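Local coordinates for protein N(2),N(2)-dimethylguanosine tRNA methyltransferase (Pyrococcus horikoshii, PDB 2EJT) that probably transfers two methyl groups from S-adenosylmethionine to a guanine at position 26 of tRNA, forming N2,N2-dimethylguanosine, at residues 118-123 and 144-149; 188-193 and 321-326. All coordinates share one frame; numbering follows the deposited sequence.

In the fold
Contact 1 (118-123 with 144-149) comes first along the chain and is complete before contact 2 (188-193 with 321-326) begins. Contact 1 lies in the Rossmann-like methyltransferase domain, beside the adenine of the bound S-adenosylmethionine, and joins the first turns of helices 121-127 and 144-153. Contact 2 ties the entry of helix 192-209 to the small antiparallel sheet of strands 322-323, 361-364 and 352-355. Their centres are about 34 Å apart, on opposite sides of the chain's centre, and their nearest atoms about 15 Å. Helix 192-209 connects them: it begins in contact 2, and further along V203 and Y207 pack against helix 144-153. One contact thus shapes the cofactor pocket, the other holds distant chain regions together.

Contact 1: residues 118-123 and 144-149; sequences HDDANR and MEFLDT. With SAM (S-adenosylmethionine), chain B.
N122 reaches from the first turn of helix 121-127 to E145, F146 and T149 on helix 144-153, and its amide makes the one direct hydrogen bond between the two segments. With CG beside its own backbone N (chi1 -85°), this torsion turns the amide toward helix 144-153. ND2 donates a bond to E145 O (2.9 Å, N-H...O angle 160°). The acceptor lies near the amide plane, whereas the donor sits above the carbonyl plane of E145. The same ND2 lies obliquely against the F146 ring, 3.4 Å from F146 CD1. N122 OD1 accepts from a water that in turn accepts from T149 N, so both halves of the amide are used. A second water bridges N122 O and T149 OG1, while T149 CG2 packs 3.5 Å from N122 O; a small residue with one methyl and one hydroxyl suits this side. An alanine in place of N122 would remove the amide and would probably leave E145 O without this donor and the F146 ring less firmly placed.

F146 earns its place by being flat: E145 CG covers one face, and the ring edge is presented in plane to the cofactor, with CE1 3.5 Å from SAM N6. A121 CB adds apolar contact. D120, the N-cap, accepts at OD1 from N122 N and, almost straight, from SAM N6 (2.6 Å, 178°). A121 N donates to SAM N1 (2.7 Å). An acidic side chain reading N6 and the following amide reading N1, just after strand 113-118 of the central sheet, form the adenine pocket characteristic of class I, Rossmann-like methyltransferases.

Contact 2: residues 188-193 and 321-326; sequences RGELCH and FYDTHA
A type I turn, G189 to C192, leads into helix 192-209 and brings E190 and L191 against F321, D323 and A326, where strand 322-323 passes into helix 324-331. The apolar half is a CH-pi contact: L191 CD2 stands over one face of the F321 ring, 3.6 Å from its centroid and 6° off the normal. F321 has its CG between backbone N and carbonyl carbon (chi1 58°), which turns the ring back toward the turn; its CZ then comes within 3.3 Å of E190 O. A branched leucine suits this place because one methyl can meet the ring centre. F252 of strand 247-253 touches both E190 and L191.

The other half is a charged side chain used partly for its carbon atoms. E190 CB packs on D323 CB at 3.5 Å, and its chain, bent at chi2, carries the carboxylate past the methyl of A326, whose small size lets E190 come close. E190 OE2 also accepts from a water whose oxygen accepts from D323 N at 2.9 Å. D323 is the N-cap: its OD1 accepts from A326 N at 2.8 Å, nearly straight at 176°, and its OD2 bonds to S358 OG.

No direct hydrogen bond crosses between the segments, so the join rests on carbon packing, the CH-pi contact and one water bridge. E190 OE2 and D323 OD1 remain 5.8 Å apart, and any repulsion is probably eased by the salt bridge of E190 OE1 to R330 and by the start of helix 324-331, whose dipole would favour negative charge.

Contact 1: residues 118-123 and 144-149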
ATOM      1  N   HIS A 118      24.216   2.894   5.631  1.00 23.73           N
ATOM      2  CA  HIS A 118      24.414   3.841   4.534  1.00 25.67           C
ATOM      3  C   HIS A 118      24.709   2.949   3.329  1.00 25.11           C
ATOM      4  O   HIS A 118      25.815   2.429   3.201  1.00 24.90           O
ATOM      5  CB  HIS A 118      25.622   4.744   4.815  1.00 27.76           C
ATOM      6  CG  HIS A 118      25.993   5.636   3.669  1.00 30.57           C
ATOM      7  ND1 HIS A 118      27.262   6.153   3.512  1.00 32.26           N
ATOM      8  CD2 HIS A 118      25.266   6.103   2.627  1.00 32.03           C
ATOM      9  CE1 HIS A 118      27.301   6.896   2.420  1.00 32.21           C
ATOM     10  NE2 HIS A 118      26.102   6.882   1.865  1.00 32.60           N
ATOM     11  N   ASP A 119      23.730   2.754   2.455  1.00 24.90           N
ATOM     12  CA  ASP A 119      23.959   1.877   1.312  1.00 25.59           C
ATOM     13  C   ASP A 119      22.771   1.818   0.363  1.00 22.98           C
ATOM     14  O   ASP A 119      21.706   2.376   0.629  1.00 20.55           O
ATOM     15  CB  ASP A 119      24.255   0.459   1.821  1.00 29.11           C
ATOM     16  CG  ASP A 119      24.951  -0.409   0.789  1.00 32.45           C
ATOM     17  OD1 ASP A 119      25.102  -1.618   1.051  1.00 36.07           O
ATOM     18  OD2 ASP A 119      25.357   0.108  -0.275  1.00 35.07           O
ATOM     19  N   ASP A 120      22.979   1.135  -0.757  1.00 22.99           N
ATOM     20  CA  ASP A 120      21.938   0.935  -1.750  1.00 22.10           C
ATOM     21  C   ASP A 120      21.004  -0.079  -1.099  1.00 21.42           C
ATOM     22  O   ASP A 120      21.462  -1.104  -0.588  1.00 19.42           O
ATOM     23  CB  ASP A 120      22.528   0.328  -3.028  1.00 22.12           C
ATOM     24  CG  ASP A 120      21.510   0.216  -4.155  1.00 20.91           C
ATOM     25  OD1 ASP A 120      20.296   0.322  -3.895  1.00 25.14           O
ATOM     26  OD2 ASP A 120      21.928   0.011  -5.309  1.00 26.00           O
ATOM     27  N   ALA A 121      19.706   0.205  -1.106  1.00 20.66           N
ATOM     28  CA  ALA A 121      18.729  -0.701  -0.513  1.00 19.55           C
ATOM     29  C   ALA A 121      18.856  -2.094  -1.132  1.00 19.94           C
ATOM     30  O   ALA A 121      18.732  -3.097  -0.432  1.00 18.71           O
ATOM     31  CB  ALA A 121      17.315  -0.160  -0.720  1.00 18.60           C
ATOM     32  N   ASN A 122      19.104  -2.153  -2.442  1.00 19.19           N
ATOM     33  CA  ASN A 122      19.245  -3.438  -3.123  1.00 20.68           C
ATOM     34  C   ASN A 122      20.458  -4.217  -2.633  1.00 20.40           C
ATOM     35  O   ASN A 122      20.426  -5.443  -2.580  1.00 19.31           O
ATOM     36  CB  ASN A 122      19.338  -3.263  -4.649  1.00 20.03           C
ATOM     37  CG  ASN A 122      17.975  -3.171  -5.307  1.00 20.65           C
ATOM     38  OD1 ASN A 122      17.090  -3.978  -5.020  1.00 20.60           O
ATOM     39  ND2 ASN A 122      17.796  -2.193  -6.197  1.00 17.09           N
ATOM     40  N   ARG A 123      21.523  -3.512  -2.271  1.00 21.26           N
ATOM     41  CA  ARG A 123      22.724  -4.181  -1.792  1.00 22.88           C
ATOM     42  C   ARG A 123      22.490  -4.730  -0.387  1.00 21.63           C
ATOM     43  O   ARG A 123      22.846  -5.872  -0.096  1.00 19.94           O
ATOM     44  CB  ARG A 123      23.920  -3.226  -1.794  1.00 24.56           C
ATOM     45  CG  ARG A 123      25.253  -3.940  -1.594  1.00 30.85           C
ATOM     46  CD  ARG A 123      26.339  -2.969  -1.176  1.00 36.62           C
ATOM     47  NE  ARG A 123      27.582  -3.639  -0.804  1.00 42.19           N
ATOM     48  CZ  ARG A 123      28.558  -3.059  -0.110  1.00 45.34           C
ATOM     49  NH1 ARG A 123      28.430  -1.799   0.289  1.00 45.90           N
ATOM     50  NH2 ARG A 123      29.661  -3.736   0.186  1.00 45.13           N
ATOM     51  N   MET A 144       9.498  -0.456  -8.042  1.00 18.37           N
ATOM     52  CA  MET A 144       9.896  -1.568  -8.895  1.00 20.67           C
ATOM     53  C   MET A 144      11.373  -1.953  -8.965  1.00 21.47           C
ATOM     54  O   MET A 144      11.687  -3.120  -9.167  1.00 21.63           O
ATOM     55  CB  MET A 144       9.341  -1.358 -10.305  1.00 20.06           C
ATOM     56  CG  MET A 144       7.823  -1.384 -10.327  1.00 17.56           C
ATOM     57  SD  MET A 144       7.161  -2.827  -9.451  1.00 20.36           S
ATOM     58  CE  MET A 144       7.751  -4.190 -10.515  1.00 17.82           C
ATOM     59  N   GLU A 145      12.283  -1.001  -8.792  1.00 22.18           N
ATOM     60  CA  GLU A 145      13.708  -1.333  -8.839  1.00 22.37           C
ATOM     61  C   GLU A 145      14.171  -2.058  -7.566  1.00 20.98           C
ATOM     62  O   GLU A 145      15.285  -2.574  -7.511  1.00 19.03           O
ATOM     63  CB  GLU A 145      14.538  -0.064  -9.029  1.00 25.40           C
ATOM     64  CG  GLU A 145      14.537   0.873  -7.827  1.00 33.17           C
ATOM     65  CD  GLU A 145      15.065   2.268  -8.158  1.00 38.31           C
ATOM     66  OE1 GLU A 145      16.229   2.374  -8.597  1.00 38.93           O
ATOM     67  OE2 GLU A 145      14.316   3.257  -7.979  1.00 38.71           O
ATOM     68  N   PHE A 146      13.309  -2.096  -6.551  1.00 19.42           N
ATOM     69  CA  PHE A 146      13.643  -2.731  -5.276  1.00 18.67           C
ATOM     70  C   PHE A 146      12.807  -3.964  -4.967  1.00 17.34           C
ATOM     71  O   PHE A 146      13.164  -4.752  -4.095  1.00 17.00           O
ATOM     72  CB  PHE A 146      13.440  -1.735  -4.128  1.00 18.37           C
ATOM     73  CG  PHE A 146      14.184  -0.445  -4.304  1.00 21.96           C
ATOM     74  CD1 PHE A 146      15.577  -0.416  -4.248  1.00 20.18           C
ATOM     75  CD2 PHE A 146      13.495   0.738  -4.548  1.00 19.91           C
ATOM     76  CE1 PHE A 146      16.270   0.775  -4.436  1.00 20.90           C
ATOM     77  CE2 PHE A 146      14.179   1.933  -4.737  1.00 21.62           C
ATOM     78  CZ  PHE A 146      15.569   1.953  -4.681  1.00 21.60           C
ATOM     79  N   LEU A 147      11.695  -4.121  -5.678  1.00 16.51           N
ATOM     80  CA  LEU A 147      10.774  -5.221  -5.436  1.00 15.71           C
ATOM     81  C   LEU A 147      11.347  -6.637  -5.453  1.00 16.31           C
ATOM     82  O   LEU A 147      11.167  -7.394  -4.496  1.00 14.96           O
ATOM     83  CB  LEU A 147       9.602  -5.138  -6.419  1.00 15.70           C
ATOM     84  CG  LEU A 147       8.540  -6.230  -6.236  1.00 16.40           C
ATOM     85  CD1 LEU A 147       7.965  -6.158  -4.822  1.00 16.45           C
ATOM     86  CD2 LEU A 147       7.436  -6.061  -7.268  1.00 16.02           C
ATOM     87  N   ASP A 148      12.031  -6.998  -6.532  1.00 15.21           N
ATOM     88  CA  ASP A 148      12.564  -8.342  -6.640  1.00 16.68           C
ATOM     89  C   ASP A 148      13.509  -8.708  -5.496  1.00 16.71           C
ATOM     90  O   ASP A 148      13.442  -9.809  -4.956  1.00 17.33           O
ATOM     91  CB  ASP A 148      13.258  -8.538  -7.993  1.00 18.58           C
ATOM     92  CG  ASP A 148      13.592 -10.003  -8.269  1.00 21.02           C
ATOM     93  OD1 ASP A 148      12.655 -10.822  -8.326  1.00 21.32           O
ATOM     94  OD2 ASP A 148      14.785 -10.329  -8.424  1.00 24.19           O
ATOM     95  N   THR A 149      14.377  -7.782  -5.109  1.00 15.67           N
ATOM     96  CA  THR A 149      15.306  -8.059  -4.028  1.00 17.39           C
ATOM     97  C   THR A 149      14.579  -8.105  -2.684  1.00 17.78           C
ATOM     98  O   THR A 149      14.955  -8.874  -1.801  1.00 16.27           O
ATOM     99  CB  THR A 149      16.447  -7.011  -3.984  1.00 18.82           C
ATOM    100  OG1 THR A 149      17.077  -6.936  -5.273  1.00 18.47           O
ATOM    101  CG2 THR A 149      17.500  -7.417  -2.951  1.00 15.66           C
TER
HETATM  102  N   SAM B 501      10.683   6.379   4.207  1.00 40.49           N
HETATM  103  CA  SAM B 501      10.220   7.645   4.322  1.00 39.68           C
HETATM  104  C   SAM B 501       9.407   8.364   5.243  1.00 38.84           C
HETATM  105  O   SAM B 501       9.917   9.558   5.409  1.00 38.46           O
HETATM  106  OXT SAM B 501       8.382   7.845   5.756  1.00 38.48           O
HETATM  107  CB  SAM B 501      10.850   8.245   3.025  1.00 38.95           C
HETATM  108  CG  SAM B 501      11.661   8.215   1.752  1.00 39.48           C
HETATM  109  SD  SAM B 501      12.159   9.263   0.474  1.00 39.25           S
HETATM  110  CE  SAM B 501      10.698   9.948  -0.281  1.00 42.12           C
HETATM  111  C5' SAM B 501      13.070   8.184  -0.486  1.00 33.50           C
HETATM  112  C4' SAM B 501      14.614   8.515  -0.444  1.00 31.49           C
HETATM  113  O4' SAM B 501      15.140   7.299  -0.979  1.00 30.47           O
HETATM  114  C3' SAM B 501      15.792   9.350   0.043  1.00 28.71           C
HETATM  115  O3' SAM B 501      16.173   9.670   1.425  1.00 28.35           O
HETATM  116  C2' SAM B 501      16.994   8.753  -0.700  1.00 29.87           C
HETATM  117  O2' SAM B 501      18.211   9.232  -0.815  1.00 30.51           O
HETATM  118  C1' SAM B 501      16.507   7.467  -1.335  1.00 28.72           C
HETATM  119  N9  SAM B 501      17.147   6.344  -2.265  1.00 27.95           N
HETATM  120  C8  SAM B 501      17.179   6.411  -3.589  1.00 26.62           C
HETATM  121  N7  SAM B 501      17.759   5.344  -4.071  1.00 28.90           N
HETATM  122  C5  SAM B 501      18.115   4.566  -3.075  1.00 24.78           C
HETATM  123  C6  SAM B 501      18.753   3.318  -2.990  1.00 23.47           C
HETATM  124  N6  SAM B 501      19.133   2.685  -4.097  1.00 23.74           N
HETATM  125  N1  SAM B 501      18.988   2.751  -1.749  1.00 21.97           N
HETATM  126  C2  SAM B 501      18.610   3.384  -0.601  1.00 23.38           C
HETATM  127  N3  SAM B 501      17.988   4.591  -0.660  1.00 23.54           N
HETATM  128  C4  SAM B 501      17.728   5.208  -1.879  1.00 25.05           C
HETATM  129  O   HOH W   1      15.181  -5.291  -6.649  1.00 13.52           O
HETATM  130  O   HOH W   2      19.615  -6.424  -5.549  1.00 34.43           O

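Contact 2: residues 188-193 and 321-326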
ATOM      1  N   ARG A 188      -7.675   4.250 -17.556  1.00 23.87           N
ATOM      2  CA  ARG A 188      -7.949   5.621 -17.123  1.00 26.28           C
ATOM      3  C   ARG A 188      -9.410   5.739 -16.695  1.00 25.01           C
ATOM      4  O   ARG A 188     -10.214   4.840 -16.954  1.00 23.95           O
ATOM      5  CB  ARG A 188      -7.706   6.612 -18.264  1.00 27.29           C
ATOM      6  CG  ARG A 188      -6.268   6.744 -18.718  1.00 34.40           C
ATOM      7  CD  ARG A 188      -6.165   7.783 -19.831  1.00 40.28           C
ATOM      8  NE  ARG A 188      -4.798   7.954 -20.320  1.00 48.81           N
ATOM      9  CZ  ARG A 188      -4.431   8.852 -21.233  1.00 51.41           C
ATOM     10  NH1 ARG A 188      -3.162   8.931 -21.616  1.00 51.21           N
ATOM     11  NH2 ARG A 188      -5.330   9.672 -21.761  1.00 52.98           N
ATOM     12  N   GLY A 189      -9.749   6.848 -16.047  1.00 24.02           N
ATOM     13  CA  GLY A 189     -11.126   7.069 -15.638  1.00 22.85           C
ATOM     14  C   GLY A 189     -11.433   6.930 -14.160  1.00 22.21           C
ATOM     15  O   GLY A 189     -10.532   6.885 -13.318  1.00 21.78           O
ATOM     16  N   GLU A 190     -12.726   6.844 -13.861  1.00 19.60           N
ATOM     17  CA  GLU A 190     -13.225   6.736 -12.497  1.00 20.95           C
ATOM     18  C   GLU A 190     -12.716   5.531 -11.712  1.00 20.03           C
ATOM     19  O   GLU A 190     -12.670   5.569 -10.489  1.00 21.70           O
ATOM     20  CB  GLU A 190     -14.765   6.723 -12.497  1.00 20.98           C
ATOM     21  CG  GLU A 190     -15.393   5.588 -13.299  1.00 24.52           C
ATOM     22  CD  GLU A 190     -15.678   5.955 -14.748  1.00 28.14           C
ATOM     23  OE1 GLU A 190     -14.838   6.626 -15.388  1.00 29.67           O
ATOM     24  OE2 GLU A 190     -16.749   5.557 -15.256  1.00 29.01           O
ATOM     25  N   LEU A 191     -12.329   4.466 -12.405  1.00 19.73           N
ATOM     26  CA  LEU A 191     -11.844   3.263 -11.730  1.00 22.37           C
ATOM     27  C   LEU A 191     -10.325   3.181 -11.560  1.00 21.59           C
ATOM     28  O   LEU A 191      -9.826   2.242 -10.941  1.00 19.90           O
ATOM     29  CB  LEU A 191     -12.304   2.014 -12.492  1.00 20.74           C
ATOM     30  CG  LEU A 191     -13.810   1.818 -12.689  1.00 22.83           C
ATOM     31  CD1 LEU A 191     -14.046   0.608 -13.578  1.00 21.20           C
ATOM     32  CD2 LEU A 191     -14.498   1.653 -11.336  1.00 21.13           C
ATOM     33  N   CYS A 192      -9.599   4.167 -12.075  1.00 21.33           N
ATOM     34  CA  CYS A 192      -8.141   4.125 -12.028  1.00 22.86           C
ATOM     35  C   CYS A 192      -7.464   3.995 -10.672  1.00 22.64           C
ATOM     36  O   CYS A 192      -6.407   3.376 -10.579  1.00 23.11           O
ATOM     37  CB  CYS A 192      -7.549   5.312 -12.805  1.00 24.69           C
ATOM     38  SG  CYS A 192      -7.255   6.885 -11.931  1.00 27.59           S
ATOM     39  N   HIS A 193      -8.053   4.563  -9.626  1.00 22.55           N
ATOM     40  CA  HIS A 193      -7.449   4.453  -8.306  1.00 24.42           C
ATOM     41  C   HIS A 193      -7.439   2.995  -7.844  1.00 24.95           C
ATOM     42  O   HIS A 193      -6.481   2.547  -7.205  1.00 25.14           O
ATOM     43  CB  HIS A 193      -8.203   5.314  -7.288  1.00 24.93           C
ATOM     44  CG  HIS A 193      -8.067   6.786  -7.523  1.00 27.61           C
ATOM     45  ND1 HIS A 193      -8.855   7.717  -6.879  1.00 29.45           N
ATOM     46  CD2 HIS A 193      -7.231   7.490  -8.324  1.00 26.38           C
ATOM     47  CE1 HIS A 193      -8.508   8.931  -7.274  1.00 28.74           C
ATOM     48  NE2 HIS A 193      -7.527   8.821  -8.150  1.00 28.00           N
ATOM     49  N   PHE A 321     -16.063  -0.962  -8.932  1.00 21.52           N
ATOM     50  CA  PHE A 321     -17.258  -0.304  -8.433  1.00 20.90           C
ATOM     51  C   PHE A 321     -17.908   0.527  -9.529  1.00 20.53           C
ATOM     52  O   PHE A 321     -17.399   0.610 -10.641  1.00 19.32           O
ATOM     53  CB  PHE A 321     -16.878   0.599  -7.251  1.00 21.12           C
ATOM     54  CG  PHE A 321     -15.851   1.651  -7.592  1.00 19.26           C
ATOM     55  CD1 PHE A 321     -16.239   2.899  -8.078  1.00 18.72           C
ATOM     56  CD2 PHE A 321     -14.492   1.390  -7.428  1.00 18.02           C
ATOM     57  CE1 PHE A 321     -15.289   3.872  -8.390  1.00 17.63           C
ATOM     58  CE2 PHE A 321     -13.532   2.355  -7.737  1.00 18.35           C
ATOM     59  CZ  PHE A 321     -13.932   3.600  -8.220  1.00 18.38           C
ATOM     60  N   TYR A 322     -19.044   1.126  -9.205  1.00 20.44           N
ATOM     61  CA  TYR A 322     -19.757   1.963 -10.154  1.00 21.59           C
ATOM     62  C   TYR A 322     -19.704   3.388  -9.633  1.00 22.44           C
ATOM     63  O   TYR A 322     -20.110   3.668  -8.501  1.00 20.95           O
ATOM     64  CB  TYR A 322     -21.214   1.497 -10.302  1.00 21.94           C
ATOM     65  CG  TYR A 322     -21.337   0.082 -10.827  1.00 21.90           C
ATOM     66  CD1 TYR A 322     -20.848  -0.260 -12.090  1.00 22.69           C
ATOM     67  CD2 TYR A 322     -21.895  -0.926 -10.044  1.00 22.63           C
ATOM     68  CE1 TYR A 322     -20.910  -1.574 -12.557  1.00 23.36           C
ATOM     69  CE2 TYR A 322     -21.962  -2.241 -10.499  1.00 23.35           C
ATOM     70  CZ  TYR A 322     -21.468  -2.560 -11.752  1.00 22.84           C
ATOM     71  OH  TYR A 322     -21.520  -3.863 -12.188  1.00 20.66           O
ATOM     72  N   ASP A 323     -19.158   4.278 -10.452  1.00 23.10           N
ATOM     73  CA  ASP A 323     -19.049   5.674 -10.079  1.00 23.78           C
ATOM     74  C   ASP A 323     -20.302   6.385 -10.579  1.00 25.54           C
ATOM     75  O   ASP A 323     -20.529   6.498 -11.784  1.00 25.39           O
ATOM     76  CB  ASP A 323     -17.791   6.283 -10.695  1.00 24.71           C
ATOM     77  CG  ASP A 323     -17.539   7.692 -10.217  1.00 26.28           C
ATOM     78  OD1 ASP A 323     -18.304   8.591 -10.610  1.00 26.98           O
ATOM     79  OD2 ASP A 323     -16.583   7.897  -9.435  1.00 29.74           O
ATOM     80  N   THR A 324     -21.116   6.848  -9.634  1.00 26.33           N
ATOM     81  CA  THR A 324     -22.371   7.525  -9.939  1.00 28.67           C
ATOM     82  C   THR A 324     -22.221   8.728 -10.869  1.00 28.23           C
ATOM     83  O   THR A 324     -23.020   8.917 -11.785  1.00 26.23           O
ATOM     84  CB  THR A 324     -23.060   7.993  -8.647  1.00 28.76           C
ATOM     85  OG1 THR A 324     -23.317   6.859  -7.811  1.00 33.18           O
ATOM     86  CG2 THR A 324     -24.370   8.676  -8.964  1.00 31.72           C
ATOM     87  N   HIS A 325     -21.199   9.540 -10.629  1.00 28.09           N
ATOM     88  CA  HIS A 325     -20.979  10.716 -11.453  1.00 29.22           C
ATOM     89  C   HIS A 325     -20.529  10.346 -12.866  1.00 28.39           C
ATOM     90  O   HIS A 325     -21.146  10.762 -13.843  1.00 28.47           O
ATOM     91  CB  HIS A 325     -19.938  11.627 -10.807  1.00 32.65           C
ATOM     92  CG  HIS A 325     -19.795  12.951 -11.489  1.00 38.02           C
ATOM     93  ND1 HIS A 325     -20.770  13.924 -11.433  1.00 41.74           N
ATOM     94  CD2 HIS A 325     -18.801  13.458 -12.257  1.00 38.48           C
ATOM     95  CE1 HIS A 325     -20.383  14.973 -12.138  1.00 41.80           C
ATOM     96  NE2 HIS A 325     -19.191  14.715 -12.649  1.00 39.64           N
ATOM     97  N   ALA A 326     -19.461   9.560 -12.968  1.00 26.93           N
ATOM     98  CA  ALA A 326     -18.921   9.150 -14.261  1.00 26.57           C
ATOM     99  C   ALA A 326     -19.943   8.414 -15.119  1.00 26.87           C
ATOM    100  O   ALA A 326     -20.091   8.707 -16.305  1.00 26.68           O
ATOM    101  CB  ALA A 326     -17.680   8.277 -14.063  1.00 24.62           C
TER
HETATM  102  O   HOH W   3     -18.013   3.529 -13.058  1.00 37.87           O